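Hydrogenase expression/formation protein (HypB) (Archaeoglobus fulgidus, PDB 2WSM) binds GTP and is probably a nickel-binding GTPase of the G3E family that serves in hydrogenase maturation and dimerises in a GTP-dependent manner. Local coordinates at residues A179-I184 and A188-M193; A156-I161 and E202-F207. One frame throughout, in Å; residues are numbered along the deposited sequence.

Contact 1: A179-I184 and A188-M193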
ATOM      1  N   ALA A 179      -6.178  21.405  -1.034  1.00 24.15           N
ATOM      2  CA  ALA A 179      -7.571  21.236  -0.620  1.00 27.22           C
ATOM      3  C   ALA A 179      -7.980  19.766  -0.490  1.00 27.51           C
ATOM      4  O   ALA A 179      -8.705  19.397   0.431  1.00 25.30           O
ATOM      5  CB  ALA A 179      -8.512  21.974  -1.587  1.00 26.55           C
ATOM      6  N   ASP A 180      -7.524  18.927  -1.416  1.00 27.22           N
ATOM      7  CA  ASP A 180      -7.802  17.494  -1.335  1.00 24.27           C
ATOM      8  C   ASP A 180      -7.137  16.895  -0.091  1.00 25.09           C
ATOM      9  O   ASP A 180      -7.703  16.040   0.579  1.00 24.15           O
ATOM     10  CB  ASP A 180      -7.328  16.769  -2.596  1.00 22.80           C
ATOM     11  CG  ASP A 180      -8.103  17.183  -3.839  1.00 23.22           C
ATOM     12  OD1 ASP A 180      -9.195  17.752  -3.699  1.00 27.80           O
ATOM     13  OD2 ASP A 180      -7.622  16.939  -4.964  1.00 26.82           O
ATOM     14  N   ALA A 181      -5.939  17.371   0.220  1.00 22.78           N
ATOM     15  CA  ALA A 181      -5.199  16.912   1.392  1.00 25.69           C
ATOM     16  C   ALA A 181      -5.935  17.226   2.691  1.00 25.17           C
ATOM     17  O   ALA A 181      -6.028  16.391   3.591  1.00 23.17           O
ATOM     18  CB  ALA A 181      -3.810  17.542   1.406  1.00 25.23           C
ATOM     19  N   LYS A 182      -6.455  18.446   2.764  1.00 28.34           N
ATOM     20  CA  LYS A 182      -7.196  18.947   3.915  1.00 29.90           C
ATOM     21  C   LYS A 182      -8.557  18.266   4.069  1.00 31.45           C
ATOM     22  O   LYS A 182      -8.987  17.953   5.181  1.00 33.97           O
ATOM     23  CB  LYS A 182      -7.377  20.458   3.768  1.00 33.47           C
ATOM     24  CG  LYS A 182      -8.239  21.108   4.829  1.00 42.03           C
ATOM     25  CD  LYS A 182      -8.155  22.628   4.713  1.00 40.26           C
ATOM     26  CE  LYS A 182      -6.703  23.072   4.569  1.00 44.28           C
ATOM     27  NZ  LYS A 182      -5.820  22.420   5.588  1.00 44.17           N
ATOM     28  N   LEU A 183      -9.233  18.033   2.952  1.00 25.63           N
ATOM     29  CA  LEU A 183     -10.493  17.306   2.993  1.00 27.74           C
ATOM     30  C   LEU A 183     -10.279  15.891   3.533  1.00 31.01           C
ATOM     31  O   LEU A 183     -11.052  15.406   4.367  1.00 28.48           O
ATOM     32  CB  LEU A 183     -11.127  17.235   1.602  1.00 26.77           C
ATOM     33  CG  LEU A 183     -12.532  16.628   1.574  1.00 36.91           C
ATOM     34  CD1 LEU A 183     -13.534  17.607   2.179  1.00 27.87           C
ATOM     35  CD2 LEU A 183     -12.945  16.222   0.157  1.00 37.95           C
ATOM     36  N   ILE A 184      -9.233  15.233   3.034  1.00 26.96           N
ATOM     37  CA  ILE A 184      -8.916  13.866   3.428  1.00 27.25           C
ATOM     38  C   ILE A 184      -8.346  13.817   4.848  1.00 27.02           C
ATOM     39  O   ILE A 184      -8.601  12.877   5.586  1.00 26.68           O
ATOM     40  CB  ILE A 184      -7.911  13.198   2.439  1.00 31.27           C
ATOM     41  CG1 ILE A 184      -8.480  13.179   1.017  1.00 30.34           C
ATOM     42  CG2 ILE A 184      -7.579  11.771   2.877  1.00 31.79           C
ATOM     43  CD1 ILE A 184      -7.802  12.177   0.089  1.00 30.21           C
ATOM     44  N   ALA A 188      -3.897  17.306   9.688  1.00 37.41           N
ATOM     45  CA  ALA A 188      -2.500  17.391   9.248  1.00 32.62           C
ATOM     46  C   ALA A 188      -2.055  18.802   8.918  1.00 32.91           C
ATOM     47  O   ALA A 188      -2.777  19.541   8.258  1.00 37.82           O
ATOM     48  CB  ALA A 188      -2.265  16.492   8.041  1.00 26.64           C
ATOM     49  N   LYS A 189      -0.854  19.167   9.357  1.00 27.46           N
ATOM     50  CA  LYS A 189      -0.221  20.370   8.852  1.00 29.20           C
ATOM     51  C   LYS A 189       0.077  20.135   7.376  1.00 29.13           C
ATOM     52  O   LYS A 189       0.311  19.000   6.956  1.00 28.74           O
ATOM     53  CB  LYS A 189       1.081  20.673   9.605  1.00 37.61           C
ATOM     54  CG  LYS A 189       0.950  20.735  11.126  1.00 41.53           C
ATOM     55  CD  LYS A 189       2.274  21.142  11.779  1.00 45.56           C
ATOM     56  CE  LYS A 189       2.296  20.821  13.273  1.00 51.54           C
ATOM     57  NZ  LYS A 189       1.534  21.800  14.102  1.00 52.53           N
ATOM     58  N   ILE A 190       0.068  21.201   6.591  1.00 29.17           N
ATOM     59  CA  ILE A 190       0.355  21.099   5.169  1.00 30.85           C
ATOM     60  C   ILE A 190       1.361  22.171   4.782  1.00 29.09           C
ATOM     61  O   ILE A 190       1.165  23.350   5.058  1.00 29.85           O
ATOM     62  CB  ILE A 190      -0.926  21.249   4.316  1.00 27.99           C
ATOM     63  CG1 ILE A 190      -1.926  20.145   4.663  1.00 35.99           C
ATOM     64  CG2 ILE A 190      -0.595  21.200   2.845  1.00 24.78           C
ATOM     65  CD1 ILE A 190      -3.209  20.194   3.852  1.00 32.08           C
ATOM     66  N   ILE A 191       2.446  21.757   4.146  1.00 31.81           N
ATOM     67  CA  ILE A 191       3.464  22.703   3.732  1.00 29.55           C
ATOM     68  C   ILE A 191       3.638  22.660   2.226  1.00 25.64           C
ATOM     69  O   ILE A 191       3.764  21.591   1.640  1.00 29.86           O
ATOM     70  CB  ILE A 191       4.813  22.398   4.410  1.00 31.85           C
ATOM     71  CG1 ILE A 191       4.692  22.545   5.929  1.00 30.35           C
ATOM     72  CG2 ILE A 191       5.895  23.310   3.865  1.00 30.63           C
ATOM     73  CD1 ILE A 191       5.884  22.005   6.707  1.00 25.74           C
ATOM     74  N   GLU A 192       3.627  23.826   1.598  1.00 30.25           N
ATOM     75  CA  GLU A 192       3.934  23.928   0.183  1.00 30.35           C
ATOM     76  C   GLU A 192       5.415  24.229   0.061  1.00 27.47           C
ATOM     77  O   GLU A 192       5.895  25.238   0.575  1.00 27.87           O
ATOM     78  CB  GLU A 192       3.116  25.039  -0.460  1.00 36.56           C
ATOM     79  CG  GLU A 192       1.619  24.905  -0.249  1.00 35.17           C
ATOM     80  CD  GLU A 192       0.886  26.170  -0.636  1.00 43.77           C
ATOM     81  OE1 GLU A 192       1.069  26.637  -1.785  1.00 33.47           O
ATOM     82  OE2 GLU A 192       0.143  26.706   0.216  1.00 51.95           O
ATOM     83  N   MET A 193       6.148  23.356  -0.615  1.00 28.34           N
ATOM     84  CA  MET A 193       7.598  23.417  -0.518  1.00 26.12           C
ATOM     85  C   MET A 193       8.294  23.429  -1.863  1.00 29.12           C
ATOM     86  O   MET A 193       7.882  22.748  -2.801  1.00 30.51           O
ATOM     87  CB  MET A 193       8.120  22.256   0.338  1.00 30.73           C
ATOM     88  CG  MET A 193       9.638  22.246   0.546  1.00 32.37           C
ATOM     89  SD  MET A 193      10.211  20.804   1.479  1.00 31.09           S
ATOM     90  CE  MET A 193       9.691  21.236   3.135  1.00 23.21           C
TER

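Contact 2: A156-I161 and E202-F207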
ATOM      1  N   ALA A 156      -0.977  10.684   7.765  1.00 22.65           N
ATOM      2  CA  ALA A 156       0.027  11.727   7.917  1.00 22.96           C
ATOM      3  C   ALA A 156      -0.264  12.709   9.056  1.00 27.17           C
ATOM      4  O   ALA A 156      -1.413  13.070   9.302  1.00 25.89           O
ATOM      5  CB  ALA A 156       0.195  12.474   6.613  1.00 22.96           C
ATOM      6  N   ASP A 157       0.792  13.124   9.752  1.00 24.63           N
ATOM      7  CA  ASP A 157       0.716  14.225  10.704  1.00 25.89           C
ATOM      8  C   ASP A 157       1.063  15.513   9.971  1.00 27.37           C
ATOM      9  O   ASP A 157       0.641  16.601  10.355  1.00 29.82           O
ATOM     10  CB  ASP A 157       1.711  14.016  11.842  1.00 27.71           C
ATOM     11  CG  ASP A 157       1.390  12.803  12.674  1.00 29.27           C
ATOM     12  OD1 ASP A 157       0.303  12.781  13.283  1.00 39.91           O
ATOM     13  OD2 ASP A 157       2.219  11.870  12.720  1.00 28.98           O
ATOM     14  N   LEU A 158       1.859  15.370   8.918  1.00 22.23           N
ATOM     15  CA  LEU A 158       2.287  16.495   8.111  1.00 24.49           C
ATOM     16  C   LEU A 158       2.361  16.020   6.670  1.00 20.97           C
ATOM     17  O   LEU A 158       2.872  14.940   6.385  1.00 22.95           O
ATOM     18  CB  LEU A 158       3.645  17.027   8.588  1.00 22.77           C
ATOM     19  CG  LEU A 158       4.104  18.386   8.043  1.00 31.97           C
ATOM     20  CD1 LEU A 158       5.178  19.015   8.938  1.00 35.57           C
ATOM     21  CD2 LEU A 158       4.613  18.266   6.623  1.00 27.09           C
ATOM     22  N   ILE A 159       1.810  16.818   5.771  1.00 20.96           N
ATOM     23  CA  ILE A 159       1.801  16.494   4.356  1.00 25.46           C
ATOM     24  C   ILE A 159       2.599  17.559   3.618  1.00 28.28           C
ATOM     25  O   ILE A 159       2.346  18.760   3.779  1.00 27.04           O
ATOM     26  CB  ILE A 159       0.366  16.448   3.806  1.00 22.65           C
ATOM     27  CG1 ILE A 159      -0.423  15.312   4.471  1.00 20.53           C
ATOM     28  CG2 ILE A 159       0.383  16.324   2.292  1.00 23.01           C
ATOM     29  CD1 ILE A 159      -1.899  15.241   4.078  1.00 19.68           C
ATOM     30  N   VAL A 160       3.576  17.123   2.832  1.00 22.67           N
ATOM     31  CA  VAL A 160       4.409  18.057   2.090  1.00 21.60           C
ATOM     32  C   VAL A 160       4.085  18.020   0.604  1.00 25.46           C
ATOM     33  O   VAL A 160       4.240  16.987  -0.055  1.00 22.75           O
ATOM     34  CB  VAL A 160       5.910  17.768   2.277  1.00 26.12           C
ATOM     35  CG1 VAL A 160       6.754  18.806   1.523  1.00 25.56           C
ATOM     36  CG2 VAL A 160       6.272  17.750   3.755  1.00 23.88           C
ATOM     37  N   ILE A 161       3.617  19.150   0.087  1.00 22.03           N
ATOM     38  CA  ILE A 161       3.451  19.311  -1.348  1.00 26.37           C
ATOM     39  C   ILE A 161       4.709  19.997  -1.883  1.00 22.86           C
ATOM     40  O   ILE A 161       5.053  21.098  -1.467  1.00 25.98           O
ATOM     41  CB  ILE A 161       2.175  20.101  -1.684  1.00 27.50           C
ATOM     42  CG1 ILE A 161       0.967  19.443  -1.010  1.00 23.22           C
ATOM     43  CG2 ILE A 161       1.966  20.162  -3.179  1.00 21.89           C
ATOM     44  CD1 ILE A 161      -0.281  20.303  -1.004  1.00 28.87           C
ATOM     45  N   GLU A 202      11.697  26.723   6.141  1.00 31.72           N
ATOM     46  CA  GLU A 202      11.708  27.199   7.515  1.00 30.43           C
ATOM     47  C   GLU A 202      10.522  26.625   8.271  1.00 30.50           C
ATOM     48  O   GLU A 202      10.631  26.252   9.439  1.00 31.29           O
ATOM     49  CB  GLU A 202      11.654  28.724   7.541  1.00 35.28           C
ATOM     50  CG  GLU A 202      12.731  29.387   6.693  1.00 43.23           C
ATOM     51  CD  GLU A 202      14.101  29.384   7.351  1.00 47.79           C
ATOM     52  OE1 GLU A 202      14.295  28.651   8.353  1.00 40.12           O
ATOM     53  OE2 GLU A 202      14.985  30.124   6.858  1.00 53.69           O
ATOM     54  N   GLU A 203       9.381  26.565   7.595  1.00 27.75           N
ATOM     55  CA  GLU A 203       8.196  25.970   8.186  1.00 32.06           C
ATOM     56  C   GLU A 203       8.488  24.523   8.574  1.00 30.56           C
ATOM     57  O   GLU A 203       8.132  24.089   9.670  1.00 30.33           O
ATOM     58  CB  GLU A 203       7.022  26.046   7.213  1.00 27.62           C
ATOM     59  CG  GLU A 203       5.733  25.454   7.753  1.00 40.33           C
ATOM     60  CD  GLU A 203       4.489  25.952   7.012  1.00 46.17           C
ATOM     61  OE1 GLU A 203       4.598  26.352   5.831  1.00 44.69           O
ATOM     62  OE2 GLU A 203       3.397  25.941   7.620  1.00 47.35           O
ATOM     63  N   TRP A 204       9.144  23.790   7.672  1.00 26.69           N
ATOM     64  CA  TRP A 204       9.512  22.397   7.917  1.00 23.16           C
ATOM     65  C   TRP A 204      10.425  22.289   9.126  1.00 23.52           C
ATOM     66  O   TRP A 204      10.216  21.460  10.014  1.00 26.11           O
ATOM     67  CB  TRP A 204      10.200  21.812   6.679  1.00 24.33           C
ATOM     68  CG  TRP A 204      11.016  20.567   6.926  1.00 21.41           C
ATOM     69  CD1 TRP A 204      12.373  20.470   6.926  1.00 24.79           C
ATOM     70  CD2 TRP A 204      10.522  19.245   7.206  1.00 24.72           C
ATOM     71  NE1 TRP A 204      12.759  19.173   7.185  1.00 23.24           N
ATOM     72  CE2 TRP A 204      11.641  18.402   7.361  1.00 21.36           C
ATOM     73  CE3 TRP A 204       9.244  18.696   7.345  1.00 20.91           C
ATOM     74  CZ2 TRP A 204      11.523  17.036   7.641  1.00 23.51           C
ATOM     75  CZ3 TRP A 204       9.126  17.335   7.621  1.00 21.09           C
ATOM     76  CH2 TRP A 204      10.257  16.524   7.767  1.00 21.09           C
ATOM     77  N   ILE A 205      11.435  23.146   9.162  1.00 25.26           N
ATOM     78  CA  ILE A 205      12.407  23.129  10.245  1.00 30.07           C
ATOM     79  C   ILE A 205      11.714  23.452  11.563  1.00 32.64           C
ATOM     80  O   ILE A 205      11.934  22.778  12.572  1.00 33.15           O
ATOM     81  CB  ILE A 205      13.547  24.126   9.984  1.00 31.58           C
ATOM     82  CG1 ILE A 205      14.385  23.669   8.788  1.00 29.35           C
ATOM     83  CG2 ILE A 205      14.409  24.287  11.223  1.00 36.87           C
ATOM     84  CD1 ILE A 205      15.306  22.506   9.091  1.00 29.40           C
ATOM     85  N   ASP A 206      10.866  24.476  11.539  1.00 26.88           N
ATOM     86  CA  ASP A 206      10.075  24.851  12.709  1.00 31.49           C
ATOM     87  C   ASP A 206       9.236  23.691  13.234  1.00 31.67           C
ATOM     88  O   ASP A 206       9.103  23.511  14.440  1.00 35.44           O
ATOM     89  CB  ASP A 206       9.171  26.045  12.387  1.00 36.56           C
ATOM     90  CG  ASP A 206       9.948  27.348  12.238  1.00 39.43           C
ATOM     91  OD1 ASP A 206      11.006  27.495  12.887  1.00 39.98           O
ATOM     92  OD2 ASP A 206       9.496  28.226  11.471  1.00 43.42           O
ATOM     93  N   PHE A 207       8.661  22.906  12.331  1.00 29.18           N
ATOM     94  CA  PHE A 207       7.907  21.725  12.741  1.00 30.47           C
ATOM     95  C   PHE A 207       8.809  20.727  13.468  1.00 30.50           C
ATOM     96  O   PHE A 207       8.413  20.139  14.473  1.00 30.72           O
ATOM     97  CB  PHE A 207       7.254  21.064  11.530  1.00 31.39           C
ATOM     98  CG  PHE A 207       6.936  19.608  11.725  1.00 34.89           C
ATOM     99  CD1 PHE A 207       5.832  19.217  12.460  1.00 32.82           C
ATOM    100  CD2 PHE A 207       7.731  18.630  11.150  1.00 28.16           C
ATOM    101  CE1 PHE A 207       5.532  17.880  12.627  1.00 33.69           C
ATOM    102  CE2 PHE A 207       7.437  17.296  11.314  1.00 28.06           C
ATOM    103  CZ  PHE A 207       6.337  16.918  12.056  1.00 31.33           C
TER

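Contact 1: A179-I184 and A188-M193
Apolar contact joins Ile190 of strand 189-192 to Ala181 on the last turns of helix 174-184. The delta methyl of Ile190 does all the touching: CD1 stands 3.7 Å from Ala181 CB, which points toward the strand. Ile190 reaches that far because CG1 leaves anti to the carbonyl carbon (chi1 -61°) and the chain then runs on extended, with chi2 at -179°.

Lys182 adds looser van der Waals packing at the margin. Its chain starts out extended but bends at chi3 and chi4, which curls the ammonium end back so that NZ lies 3.8 Å from Ile190 CD1; the same methyl is also 3.8 Å from the backbone Lys182 N.

No hydrogen bond crosses between the segments, and polar pairing goes to others: Asp180 forms a salt bridge with Lys176, while Lys189 and Ile191 bond through their backbones to strand 158-162. Ala181 also touches Ile159 and Ile190 also touches Ile161 on that strand. Helix 174-184 lies in the connection between the neighbouring parallel strands 158-162 and 189-192, so the contact is the helix-to-second-strand half of a beta-alpha-beta crossover, in a nucleotide-binding domain of the P-loop NTPase class.

Contact 2: A156-I161 and E202-F207
Leu158 of strand 158-162 drives one methyl onto the face of the Phe207 ring on helix 201-212. Its CD1 lies 3.4 Å from the centroid of the Phe207 ring and 14° off the ring normal, a CH-pi contact placed over the middle of the ring. The nearest single atom is CG, with Leu158 CD1 to Phe207 CG at 3.3 Å, so the methyl sits close against the aromatic surface.

The two side chains approach from opposite directions. Leu158 holds CG anti to the backbone N (chi1 -167°), which, with the CB bond already pointing toward the helix, lets CD1 meet the ring. Phe207 also has CG anti to its backbone N (chi1 157°), and this sends the ring out from the helix to the sheet, with one face against the leucine methyl. The backbone carbonyl oxygen of Trp204 lies in the plane of the Phe207 ring, at its edge. With an alanine in place of Phe207, the Leu158 methyl would probably lose the aromatic face it rests on, and a gap would be likely to open between strand and helix.

Trp204, one turn earlier, meets the same methyl more loosely and obliquely, its CE3 being 4.4 Å from Leu158 CD1. The polar end of the indole points to another partner, NE1 being hydrogen-bonded to Thr50 OG1 of helix 43-54.

All three touching residues are buried. Strand 158-162 runs between strands 132-138 and 189-192, and Leu158 also packs on Ile191 of the latter. Helix 201-212 covers this face of the sheet beside helix 43-54, where Trp204 touches Leu46 and Glu202 forms a salt bridge with Arg53.

Contacts 1 and 2 lie on the two faces of one part of the parallel sheet, their centres about 10 Å apart. Strands 189-192 and 158-162 are neighbours, and probable backbone hydrogen bonds tie them: Met193 N to Ile161 O at 2.7 Å and Ile161 N to Ile191 O at 2.9 Å. Ile190 faces helix 174-184, whereas Ile191 turns to helix 201-212, its CG1 3.6 Å from Glu203 CD. Further along the chain, Met193 CE packs 3.6 Å from Trp204 CB. Contact 1 falls wholly within the chain between the two segments of contact 2. Helix 43-54, whose first turn carries Lys43 and Thr44 of the probable P-loop (Walker A) motif, adjoins contact 2 through Trp204.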